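Local coordinates for ribosome-associated factor Y (Coxiella burnetii, PDB 3TQM), which probably binds ribosomes as a hibernation factor of the short HPF subfamily, associating with 100S particles (dimers of 70S ribosomes) and regulating translation, at residues I3-Q8 with A15-T20; I40-I43 with K48-D51; R31-N36 with S86-K91. One frame throughout, in Å; residues are numbered along the deposited sequence.

Contact 1. Residues I3-Q8 with A15-T20; sequences IQMTGQ and ALRELT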
ATOM      1  N   ILE A   3       4.147   4.371  -8.824  1.00 35.19           N
ATOM      2  CA  ILE A   3       4.229   3.314  -7.823  1.00 31.30           C
ATOM      3  C   ILE A   3       5.600   2.645  -7.818  1.00 28.47           C
ATOM      4  O   ILE A   3       6.051   2.120  -8.835  1.00 30.55           O
ATOM      5  CB  ILE A   3       3.157   2.238  -8.061  1.00 30.60           C
ATOM      6  CG1 ILE A   3       1.757   2.830  -7.877  1.00 31.10           C
ATOM      7  CG2 ILE A   3       3.363   1.061  -7.120  1.00 29.19           C
ATOM      8  CD1 ILE A   3       0.645   1.838  -8.120  1.00 30.21           C
ATOM      9  N   GLN A   4       6.258   2.667  -6.665  1.00 24.37           N
ATOM     10  CA  GLN A   4       7.525   1.967  -6.494  1.00 24.84           C
ATOM     11  C   GLN A   4       7.377   0.864  -5.456  1.00 23.16           C
ATOM     12  O   GLN A   4       6.809   1.083  -4.389  1.00 22.55           O
ATOM     13  CB  GLN A   4       8.633   2.936  -6.087  1.00 28.25           C
ATOM     14  CG  GLN A   4      10.000   2.277  -5.934  1.00 36.47           C
ATOM     15  CD  GLN A   4      11.064   3.242  -5.447  1.00 43.96           C
ATOM     16  OE1 GLN A   4      10.816   4.442  -5.317  1.00 46.71           O
ATOM     17  NE2 GLN A   4      12.258   2.723  -5.175  1.00 45.65           N
HETATM   18  N   MSE A   5       7.889  -0.323  -5.771  1.00 23.36           N
HETATM   19  CA  MSE A   5       7.784  -1.463  -4.862  1.00 23.17           C
HETATM   20  C   MSE A   5       9.152  -2.044  -4.518  1.00 23.17           C
HETATM   21  O   MSE A   5       9.970  -2.313  -5.399  1.00 23.57           O
HETATM   22  CB  MSE A   5       6.899  -2.557  -5.459  1.00 23.79           C
HETATM   23  CG  MSE A   5       5.505  -2.093  -5.838  1.00 24.12           C
HETATM   24 SE   MSE A   5       4.304  -3.599  -6.140  1.00 35.08          SE
HETATM   25  CE  MSE A   5       2.794  -2.627  -6.908  1.00 17.08           C
ATOM     26  N   THR A   6       9.392  -2.242  -3.228  1.00 22.50           N
ATOM     27  CA  THR A   6      10.654  -2.794  -2.764  1.00 20.05           C
ATOM     28  C   THR A   6      10.427  -4.023  -1.889  1.00 18.08           C
ATOM     29  O   THR A   6       9.669  -3.976  -0.918  1.00 16.72           O
ATOM     30  CB  THR A   6      11.456  -1.753  -1.962  1.00 18.38           C
ATOM     31  OG1 THR A   6      11.656  -0.576  -2.758  1.00 15.06           O
ATOM     32  CG2 THR A   6      12.806  -2.331  -1.548  1.00 18.35           C
ATOM     33  N   GLY A   7      11.077  -5.125  -2.244  1.00 16.51           N
ATOM     34  CA  GLY A   7      11.050  -6.316  -1.421  1.00 16.66           C
ATOM     35  C   GLY A   7      12.262  -6.336  -0.511  1.00 22.32           C
ATOM     36  O   GLY A   7      13.396  -6.405  -0.973  1.00 26.70           O
ATOM     37  N   GLN A   8      12.025  -6.261   0.791  1.00 23.85           N
ATOM     38  CA  GLN A   8      13.118  -6.288   1.748  1.00 28.07           C
ATOM     39  C   GLN A   8      13.289  -7.690   2.320  1.00 32.76           C
ATOM     40  O   GLN A   8      12.591  -8.085   3.253  1.00 34.06           O
ATOM     41  CB  GLN A   8      12.887  -5.284   2.874  1.00 27.83           C
ATOM     42  CG  GLN A   8      14.091  -5.112   3.779  1.00 32.34           C
ATOM     43  CD  GLN A   8      13.720  -4.575   5.143  1.00 35.15           C
ATOM     44  OE1 GLN A   8      12.576  -4.700   5.583  1.00 37.38           O
ATOM     45  NE2 GLN A   8      14.688  -3.974   5.824  1.00 35.42           N
ATOM     46  N   ALA A  15       2.824 -11.995  -9.896  1.00 30.28           N
ATOM     47  CA  ALA A  15       1.404 -12.040  -9.570  1.00 29.07           C
ATOM     48  C   ALA A  15       1.070 -11.084  -8.430  1.00 27.27           C
ATOM     49  O   ALA A  15       0.062 -10.380  -8.475  1.00 28.52           O
ATOM     50  CB  ALA A  15       0.984 -13.453  -9.221  1.00 28.75           C
ATOM     51  N   LEU A  16       1.916 -11.063  -7.406  1.00 25.36           N
ATOM     52  CA  LEU A  16       1.696 -10.184  -6.266  1.00 24.21           C
ATOM     53  C   LEU A  16       1.896  -8.733  -6.685  1.00 24.06           C
ATOM     54  O   LEU A  16       1.265  -7.826  -6.144  1.00 24.95           O
ATOM     55  CB  LEU A  16       2.642 -10.539  -5.116  1.00 22.29           C
ATOM     56  CG  LEU A  16       2.528  -9.685  -3.852  1.00 21.41           C
ATOM     57  CD1 LEU A  16       1.163  -9.861  -3.206  1.00 10.85           C
ATOM     58  CD2 LEU A  16       3.636 -10.041  -2.877  1.00 21.84           C
ATOM     59  N   ARG A  17       2.776  -8.528  -7.657  1.00 23.64           N
ATOM     60  CA  ARG A  17       3.051  -7.197  -8.166  1.00 23.72           C
ATOM     61  C   ARG A  17       1.858  -6.659  -8.942  1.00 24.71           C
ATOM     62  O   ARG A  17       1.477  -5.499  -8.789  1.00 21.91           O
ATOM     63  CB  ARG A  17       4.284  -7.221  -9.062  1.00 24.39           C
ATOM     64  CG  ARG A  17       4.699  -5.847  -9.534  1.00 25.34           C
ATOM     65  CD  ARG A  17       6.069  -5.876 -10.163  1.00 28.47           C
ATOM     66  NE  ARG A  17       6.572  -4.522 -10.346  1.00 36.64           N
ATOM     67  CZ  ARG A  17       7.240  -3.847  -9.417  1.00 41.85           C
ATOM     68  NH1 ARG A  17       7.493  -4.405  -8.241  1.00 42.95           N
ATOM     69  NH2 ARG A  17       7.659  -2.613  -9.662  1.00 46.94           N
ATOM     70  N   GLU A  18       1.276  -7.510  -9.780  1.00 26.02           N
ATOM     71  CA  GLU A  18       0.109  -7.130 -10.564  1.00 27.19           C
ATOM     72  C   GLU A  18      -1.091  -6.893  -9.658  1.00 26.12           C
ATOM     73  O   GLU A  18      -1.798  -5.895  -9.796  1.00 26.93           O
ATOM     74  CB  GLU A  18      -0.224  -8.203 -11.600  1.00 29.37           C
ATOM     75  CG  GLU A  18      -1.497  -7.925 -12.379  1.00 33.17           C
ATOM     76  CD  GLU A  18      -1.782  -8.981 -13.426  1.00 38.28           C
ATOM     77  OE1 GLU A  18      -1.434 -10.159 -13.195  1.00 39.71           O
ATOM     78  OE2 GLU A  18      -2.347  -8.631 -14.483  1.00 41.15           O
ATOM     79  N   LEU A  19      -1.310  -7.819  -8.729  1.00 23.18           N
ATOM     80  CA  LEU A  19      -2.409  -7.717  -7.776  1.00 22.03           C
ATOM     81  C   LEU A  19      -2.373  -6.396  -7.011  1.00 24.12           C
ATOM     82  O   LEU A  19      -3.394  -5.725  -6.858  1.00 25.28           O
ATOM     83  CB  LEU A  19      -2.365  -8.888  -6.794  1.00 20.74           C
ATOM     84  CG  LEU A  19      -3.494  -9.019  -5.765  1.00 21.47           C
ATOM     85  CD1 LEU A  19      -3.255  -8.159  -4.524  1.00 18.97           C
ATOM     86  CD2 LEU A  19      -4.845  -8.706  -6.397  1.00 22.78           C
ATOM     87  N   THR A  20      -1.192  -6.022  -6.530  1.00 22.96           N
ATOM     88  CA  THR A  20      -1.048  -4.803  -5.745  1.00 20.91           C
ATOM     89  C   THR A  20      -1.282  -3.573  -6.612  1.00 22.55           C
ATOM     90  O   THR A  20      -1.878  -2.595  -6.168  1.00 20.50           O
ATOM     91  CB  THR A  20       0.341  -4.712  -5.087  1.00 18.21           C
ATOM     92  OG1 THR A  20       0.548  -5.854  -4.247  1.00 18.92           O
ATOM     93  CG2 THR A  20       0.442  -3.449  -4.249  1.00 13.11           C
TER
HETATM   94  O   HOH W   1       8.981  -0.796  -8.352  1.00 19.39           O
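The side chain of Met-5, present as selenomethionine, crosses the arm of Arg-17 and ends on Thr-20. Its CG stands anti to the carbonyl carbon (chi1 -56°), and from there the chain is extended, carrying SE and CE off the strand to the helix. Along this path the near end of the chain meets the tip of the arginine: Met-5 CB lies 3.4 Å from Arg-17 NH1. Further out, Met-5 SE sits over one face of the guanidinium, 3.9 Å from Arg-17 NH1, and also approaches Arg-17 CG at 4.1 Å. With its CG anti to its own backbone N (chi1 -175°) and its chain extended as far as NE, the arginine carries its guanidinium back to the strand, against the near end of Met-5.

Strand 2-8 and helix 14-24 are the first two elements of a beta-alpha-beta unit whose second strand, 36-44, lies parallel beside the first. Met-5 and Thr-20 meet between helix and sheet, where Thr-20 also touches Ile-39. The methyl CE of Met-5 packs 3.6 Å from Thr-20 CG2, the two side chains passing in opposite directions. Thr-20 OG1 is turned to its own helix and donates to Leu-16 O at 2.8 Å, a carbonyl that also accepts from Thr-20 N.

At the guanidinium edge, in its plane, a water accepts from Arg-17 NH2 at 2.6 Å. The same water accepts from Met-5 N at 2.8 Å, which ties the strand backbone to the arginine although no direct hydrogen bond joins the two segments.

Contact 2. Residues I40-I43 with K48-D51; sequences IFHI and KIVD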
ATOM      1  N   ILE A  40       6.582  -1.334   0.455  1.00 26.79           N
ATOM      2  CA  ILE A  40       7.662  -2.189   0.919  1.00 26.54           C
ATOM      3  C   ILE A  40       7.135  -3.496   1.502  1.00 27.01           C
ATOM      4  O   ILE A  40       6.440  -3.502   2.520  1.00 24.62           O
ATOM      5  CB  ILE A  40       8.541  -1.470   1.953  1.00 26.64           C
ATOM      6  CG1 ILE A  40       9.149  -0.206   1.339  1.00 27.97           C
ATOM      7  CG2 ILE A  40       9.633  -2.396   2.463  1.00 23.97           C
ATOM      8  CD1 ILE A  40      10.153   0.479   2.224  1.00 29.10           C
ATOM      9  N   PHE A  41       7.463  -4.598   0.835  1.00 28.03           N
ATOM     10  CA  PHE A  41       7.092  -5.927   1.309  1.00 29.27           C
ATOM     11  C   PHE A  41       8.203  -6.486   2.196  1.00 30.59           C
ATOM     12  O   PHE A  41       9.385  -6.261   1.944  1.00 31.83           O
ATOM     13  CB  PHE A  41       6.865  -6.872   0.134  1.00 27.47           C
ATOM     14  CG  PHE A  41       5.755  -6.446  -0.789  1.00 28.28           C
ATOM     15  CD1 PHE A  41       5.989  -5.529  -1.799  1.00 28.83           C
ATOM     16  CD2 PHE A  41       4.481  -6.969  -0.649  1.00 28.72           C
ATOM     17  CE1 PHE A  41       4.971  -5.137  -2.647  1.00 30.75           C
ATOM     18  CE2 PHE A  41       3.461  -6.582  -1.492  1.00 29.81           C
ATOM     19  CZ  PHE A  41       3.703  -5.665  -2.494  1.00 29.90           C
ATOM     20  N   HIS A  42       7.819  -7.182   3.257  0.51 30.40           N
ATOM     21  CA  HIS A  42       8.802  -7.863   4.079  0.51 30.42           C
ATOM     22  C   HIS A  42       8.149  -8.875   4.999  0.51 30.82           C
ATOM     23  O   HIS A  42       6.974  -8.763   5.340  0.51 30.67           O
ATOM     24  CB  HIS A  42       9.669  -6.870   4.866  0.51 30.32           C
ATOM     25  CG  HIS A  42       8.890  -5.817   5.589  0.51 30.26           C
ATOM     26  ND1 HIS A  42       8.211  -4.810   4.935  0.51 29.98           N
ATOM     27  CD2 HIS A  42       8.704  -5.598   6.912  0.51 29.83           C
ATOM     28  CE1 HIS A  42       7.630  -4.025   5.825  0.51 29.85           C
ATOM     29  NE2 HIS A  42       7.915  -4.480   7.031  0.51 29.79           N
ATOM     30  N   ILE A  43       8.925  -9.877   5.382  1.00 26.60           N
ATOM     31  CA  ILE A  43       8.439 -10.940   6.250  1.00 28.98           C
ATOM     32  C   ILE A  43       9.261 -11.019   7.534  1.00 25.29           C
ATOM     33  O   ILE A  43      10.486 -10.904   7.515  1.00 19.92           O
ATOM     34  CB  ILE A  43       8.406 -12.311   5.535  1.00 33.32           C
ATOM     35  CG1 ILE A  43       9.772 -13.000   5.578  1.00 35.59           C
ATOM     36  CG2 ILE A  43       7.906 -12.156   4.103  1.00 35.16           C
ATOM     37  CD1 ILE A  43       9.841 -14.146   6.571  1.00 36.22           C
ATOM     38  N   LYS A  48       3.638 -11.610   7.407  1.00 31.92           N
ATOM     39  CA  LYS A  48       3.781 -11.045   6.072  1.00 30.63           C
ATOM     40  C   LYS A  48       3.402  -9.572   6.100  1.00 29.25           C
ATOM     41  O   LYS A  48       2.259  -9.212   5.808  1.00 29.98           O
ATOM     42  CB  LYS A  48       2.884 -11.784   5.075  1.00 29.15           C
ATOM     43  CG  LYS A  48       3.138 -13.279   4.992  1.00 31.41           C
ATOM     44  CD  LYS A  48       4.601 -13.572   4.709  1.00 35.24           C
ATOM     45  CE  LYS A  48       4.822 -15.053   4.429  1.00 38.13           C
ATOM     46  NZ  LYS A  48       4.332 -15.906   5.547  1.00 40.27           N
ATOM     47  N   ILE A  49       4.360  -8.720   6.450  1.00 26.51           N
ATOM     48  CA  ILE A  49       4.102  -7.286   6.576  1.00 23.37           C
ATOM     49  C   ILE A  49       4.193  -6.542   5.247  1.00 21.84           C
ATOM     50  O   ILE A  49       5.130  -6.743   4.470  1.00 22.31           O
ATOM     51  CB  ILE A  49       5.075  -6.624   7.566  1.00 22.30           C
ATOM     52  CG1 ILE A  49       4.974  -7.279   8.943  1.00 23.29           C
ATOM     53  CG2 ILE A  49       4.810  -5.136   7.660  1.00 21.83           C
ATOM     54  CD1 ILE A  49       5.966  -8.392   9.163  1.00 24.09           C
ATOM     55  N   VAL A  50       3.215  -5.678   4.992  1.00 19.84           N
ATOM     56  CA  VAL A  50       3.277  -4.776   3.847  1.00 22.62           C
ATOM     57  C   VAL A  50       3.123  -3.333   4.331  1.00 26.00           C
ATOM     58  O   VAL A  50       2.187  -3.008   5.059  1.00 28.10           O
ATOM     59  CB  VAL A  50       2.200  -5.102   2.790  1.00 21.34           C
ATOM     60  CG1 VAL A  50       2.287  -4.132   1.622  1.00 18.91           C
ATOM     61  CG2 VAL A  50       2.362  -6.533   2.297  1.00 22.50           C
ATOM     62  N   ASP A  51       4.058  -2.477   3.931  1.00 27.41           N
ATOM     63  CA  ASP A  51       4.085  -1.090   4.376  1.00 28.25           C
ATOM     64  C   ASP A  51       3.978  -0.149   3.176  1.00 22.98           C
ATOM     65  O   ASP A  51       4.470  -0.459   2.089  1.00 19.08           O
ATOM     66  CB  ASP A  51       5.372  -0.823   5.161  1.00 38.59           C
ATOM     67  CG  ASP A  51       5.362   0.518   5.873  1.00 50.78           C
ATOM     68  OD1 ASP A  51       4.305   1.185   5.892  1.00 54.26           O
ATOM     69  OD2 ASP A  51       6.416   0.901   6.428  1.00 55.86           O
TER
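Ile-40 and Asp-51 form a hydrogen-bonded antiparallel pair: Ile-40 N donates to Asp-51 O at 2.8 Å with an N-H...O angle of 170°, and Asp-51 N returns a bond to Ile-40 O at 3.0 Å. The next such pair, His-42 with Ile-49, is less even. His-42 N reaches Ile-49 O at 3.0 Å, but the return bond from Ile-49 N to His-42 O is weak, bent to 124° despite a 2.8 Å separation.

These bonds join the strands of the beta hairpin 36-44/47-56. On the face turned to the helices, Phe-41 and Val-50 lie side by side in a non-hydrogen-bonded pair, Phe-41 CD2 3.7 Å from Val-50 CG2, with Val-50 CG1 over one face of the ring. Leu-16 and Leu-77 border this patch. Nearer the turn, Ile-43 CG2 touches Lys-48 CD at 3.6 Å, the lysine chain bending at chi2 to run alongside.

On the other face, His-42 was modelled in two conformers. In one of them Ile-49 CB lies over the ring face as a CH-pi contact and Asp-51 CB at its edge, a placement that remains doubtful. The hairpin is thus held by straight bonds at Ile-40/Asp-51 and less regular ones at His-42/Ile-49, with apolar packing toward the helices and a mixed face of Ile-40, His-42, Ile-49 and Asp-51 opposite.

Contact 3. Residues R31-N36 with S86-K91; sequences RDEISN and SKYKAK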
ATOM      1  N   ARG A  31      -7.758   9.486  -5.037  1.00 29.29           N
ATOM      2  CA  ARG A  31      -6.664   8.741  -5.644  1.00 29.50           C
ATOM      3  C   ARG A  31      -5.880   9.588  -6.641  1.00 35.19           C
ATOM      4  O   ARG A  31      -4.659   9.484  -6.735  1.00 37.16           O
ATOM      5  CB  ARG A  31      -7.183   7.484  -6.341  1.00 31.28           C
ATOM      6  CG  ARG A  31      -6.095   6.667  -7.019  1.00 30.53           C
ATOM      7  CD  ARG A  31      -6.659   5.423  -7.689  1.00 31.59           C
ATOM      8  NE  ARG A  31      -7.589   5.737  -8.772  1.00 33.18           N
ATOM      9  CZ  ARG A  31      -8.879   5.411  -8.770  1.00 33.40           C
ATOM     10  NH1 ARG A  31      -9.398   4.757  -7.741  1.00 31.69           N
ATOM     11  NH2 ARG A  31      -9.650   5.731  -9.799  1.00 35.84           N
ATOM     12  N   ASP A  32      -6.585  10.427  -7.391  1.00 38.93           N
ATOM     13  CA  ASP A  32      -5.942  11.206  -8.441  1.00 41.35           C
ATOM     14  C   ASP A  32      -5.126  12.376  -7.899  1.00 38.98           C
ATOM     15  O   ASP A  32      -4.481  13.100  -8.658  1.00 39.44           O
ATOM     16  CB  ASP A  32      -6.966  11.679  -9.473  1.00 49.22           C
ATOM     17  CG  ASP A  32      -7.418  10.561 -10.391  1.00 57.13           C
ATOM     18  OD1 ASP A  32      -6.724  10.306 -11.399  1.00 59.76           O
ATOM     19  OD2 ASP A  32      -8.457   9.930 -10.103  1.00 59.96           O
ATOM     20  N   GLU A  33      -5.149  12.549  -6.582  1.00 35.79           N
ATOM     21  CA  GLU A  33      -4.352  13.585  -5.942  1.00 32.32           C
ATOM     22  C   GLU A  33      -3.036  13.009  -5.439  1.00 29.81           C
ATOM     23  O   GLU A  33      -2.155  13.741  -4.988  1.00 29.55           O
ATOM     24  CB  GLU A  33      -5.130  14.228  -4.800  1.00 33.03           C
ATOM     25  CG  GLU A  33      -6.445  14.832  -5.249  1.00 34.67           C
ATOM     26  CD  GLU A  33      -7.170  15.537  -4.129  1.00 35.05           C
ATOM     27  OE1 GLU A  33      -6.500  15.989  -3.176  1.00 32.22           O
ATOM     28  OE2 GLU A  33      -8.412  15.638  -4.201  1.00 37.97           O
ATOM     29  N   ILE A  34      -2.913  11.688  -5.528  1.00 26.13           N
ATOM     30  CA  ILE A  34      -1.695  10.995  -5.132  1.00 23.99           C
ATOM     31  C   ILE A  34      -0.617  11.117  -6.203  1.00 25.47           C
ATOM     32  O   ILE A  34      -0.866  10.853  -7.380  1.00 28.82           O
ATOM     33  CB  ILE A  34      -1.963   9.504  -4.895  1.00 23.76           C
ATOM     34  CG1 ILE A  34      -2.969   9.316  -3.760  1.00 20.46           C
ATOM     35  CG2 ILE A  34      -0.671   8.774  -4.590  1.00 25.36           C
ATOM     36  CD1 ILE A  34      -3.342   7.866  -3.514  1.00 26.94           C
ATOM     37  N   SER A  35       0.583  11.511  -5.791  1.00 24.46           N
ATOM     38  CA  SER A  35       1.700  11.649  -6.714  1.00 24.92           C
ATOM     39  C   SER A  35       2.611  10.425  -6.671  1.00 28.85           C
ATOM     40  O   SER A  35       2.918   9.838  -7.709  1.00 32.39           O
ATOM     41  CB  SER A  35       2.505  12.906  -6.393  1.00 23.58           C
ATOM     42  OG  SER A  35       3.070  12.838  -5.101  1.00 23.52           O
ATOM     43  N   ASN A  36       3.039  10.049  -5.469  1.00 27.92           N
ATOM     44  CA  ASN A  36       3.940   8.913  -5.288  1.00 30.45           C
ATOM     45  C   ASN A  36       3.462   7.899  -4.253  1.00 29.66           C
ATOM     46  O   ASN A  36       3.022   8.261  -3.160  1.00 29.33           O
ATOM     47  CB  ASN A  36       5.338   9.389  -4.891  1.00 35.38           C
ATOM     48  CG  ASN A  36       6.044  10.126  -6.006  1.00 41.08           C
ATOM     49  OD1 ASN A  36       6.545   9.515  -6.951  1.00 43.71           O
ATOM     50  ND2 ASN A  36       6.106  11.451  -5.894  1.00 42.20           N
ATOM     51  N   SER A  86      -9.754   8.987   3.454  1.00 21.77           N
ATOM     52  CA  SER A  86     -11.033   9.588   3.814  1.00 24.04           C
ATOM     53  C   SER A  86     -10.870  10.675   4.872  1.00 26.51           C
ATOM     54  O   SER A  86     -11.607  11.658   4.871  1.00 28.74           O
ATOM     55  CB  SER A  86     -12.035   8.528   4.274  1.00 25.44           C
ATOM     56  OG  SER A  86     -12.533   7.788   3.172  1.00 27.62           O
ATOM     57  N   LYS A  87      -9.912  10.494   5.776  1.00 28.13           N
ATOM     58  CA  LYS A  87      -9.596  11.528   6.759  1.00 30.29           C
ATOM     59  C   LYS A  87      -8.960  12.727   6.057  1.00 26.83           C
ATOM     60  O   LYS A  87      -9.302  13.877   6.337  1.00 29.02           O
ATOM     61  CB  LYS A  87      -8.657  10.991   7.840  1.00 33.39           C
ATOM     62  CG  LYS A  87      -9.303   9.995   8.788  1.00 41.62           C
ATOM     63  CD  LYS A  87      -8.332   9.552   9.873  1.00 47.99           C
ATOM     64  CE  LYS A  87      -9.011   8.623  10.871  1.00 54.92           C
ATOM     65  NZ  LYS A  87      -8.063   8.126  11.911  1.00 58.17           N
ATOM     66  N   TYR A  88      -8.032  12.444   5.150  1.00 19.51           N
ATOM     67  CA  TYR A  88      -7.410  13.473   4.336  1.00 23.55           C
ATOM     68  C   TYR A  88      -8.475  14.324   3.655  1.00 27.05           C
ATOM     69  O   TYR A  88      -8.453  15.553   3.733  1.00 24.62           O
ATOM     70  CB  TYR A  88      -6.498  12.828   3.290  1.00 24.00           C
ATOM     71  CG  TYR A  88      -6.121  13.739   2.147  1.00 26.06           C
ATOM     72  CD1 TYR A  88      -5.050  14.617   2.258  1.00 28.84           C
ATOM     73  CD2 TYR A  88      -6.830  13.716   0.954  1.00 26.00           C
ATOM     74  CE1 TYR A  88      -4.701  15.448   1.215  1.00 28.34           C
ATOM     75  CE2 TYR A  88      -6.487  14.545  -0.095  1.00 26.96           C
ATOM     76  CZ  TYR A  88      -5.422  15.409   0.042  1.00 27.83           C
ATOM     77  OH  TYR A  88      -5.075  16.239  -0.999  1.00 29.06           O
ATOM     78  N   LYS A  89      -9.413  13.659   2.990  1.00 28.52           N
ATOM     79  CA  LYS A  89     -10.499  14.345   2.300  1.00 26.35           C
ATOM     80  C   LYS A  89     -11.363  15.141   3.277  1.00 27.03           C
ATOM     81  O   LYS A  89     -11.804  16.246   2.970  1.00 31.68           O
ATOM     82  CB  LYS A  89     -11.356  13.339   1.531  1.00 24.97           C
ATOM     83  CG  LYS A  89     -12.536  13.952   0.799  1.00 25.75           C
ATOM     84  CD  LYS A  89     -13.372  12.875   0.132  1.00 27.96           C
ATOM     85  CE  LYS A  89     -14.532  13.471  -0.648  1.00 28.02           C
ATOM     86  NZ  LYS A  89     -15.352  12.404  -1.288  1.00 27.98           N
ATOM     87  N   ALA A  90     -11.592  14.578   4.459  1.00 22.98           N
ATOM     88  CA  ALA A  90     -12.434  15.220   5.464  1.00 22.05           C
ATOM     89  C   ALA A  90     -11.782  16.453   6.089  1.00 23.74           C
ATOM     90  O   ALA A  90     -12.405  17.148   6.887  1.00 26.06           O
ATOM     91  CB  ALA A  90     -12.840  14.227   6.536  1.00 21.30           C
ATOM     92  N   LYS A  91     -10.528  16.718   5.733  1.00 20.90           N
ATOM     93  CA  LYS A  91      -9.818  17.871   6.283  1.00 20.56           C
ATOM     94  C   LYS A  91      -9.731  19.029   5.286  1.00 15.27           C
ATOM     95  O   LYS A  91     -10.076  18.877   4.111  1.00 12.68           O
ATOM     96  CB  LYS A  91      -8.418  17.468   6.745  1.00 22.77           C
ATOM     97  CG  LYS A  91      -8.415  16.523   7.938  1.00 26.33           C
ATOM     98  CD  LYS A  91      -7.057  15.858   8.108  1.00 28.09           C
ATOM     99  CE  LYS A  91      -7.070  14.881   9.269  1.00 31.52           C
ATOM    100  NZ  LYS A  91      -5.848  14.026   9.301  1.00 32.86           N
TER
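Glu-33 and Tyr-88 make the whole of this contact, and its polar part is a single hydrogen bond. Tyr-88 OH donates to Glu-33 OE1 at 2.6 Å, meeting the oxygen nearly in line with its C-O bond. Seen from the phenol, the angle CZ-OH...OE1 is about 116°, close to what a phenolic O-H would need. The second carboxylate oxygen does not share the bond, since Glu-33 OE2 is 4.7 Å from Tyr-88 OH.

The van der Waals part is small. Glu-33 OE1 lies at the edge of the ring, in its plane, and on the CE2 side, 3.4 Å from Tyr-88 CE2, while carboxylate and ring planes are turned 68° apart. Torsions set this meeting from both ends. Tyr-88 CG is anti to the backbone N, which swings the ring off helix 70-89 toward the loop; Glu-33 has its CG beside the backbone N and an extended chain that brings the carboxylate to the hydroxyl.

In the fold, which runs strand-helix-strand-strand-strand-helix with both helices packed on one face of a four-stranded sheet, the contact joins the loop between helix 14-24 and strand 36-44 to the C-terminal end of helix 70-89, at the surface of this HPF/YfiA family protein. The ring of Tyr-88 also rests on Cys-30 and Leu-56, and Ile-34 buries its side chain against Val-54 and Leu-56.

Among backbone bonds, Ile-34 N to Arg-31 O at 3.1 Å spans the 3-10 turn 31-33 that carries Glu-33.

In the fold
Contacts 1 and 2 are continuous through the sheet, their centres 10 Å apart. Strand 2-8 runs parallel to strand 36-44, with probable backbone hydrogen bonds at 2.9 Å from Gln-8 N to Phe-41 O and from Phe-41 N to Thr-6 O. Helix 14-24 joins them from one face, Thr-20 OG1 touching Phe-41 CZ at 3.6 Å. Contact 3 lies on the opposite side of the chain's centre from both, about 21 Å from contact 1 and 23 Å from contact 2, centre to centre. In sequence it closes a long loop within which contact 2 is nested, whereas contact 1 is complete before residue 31.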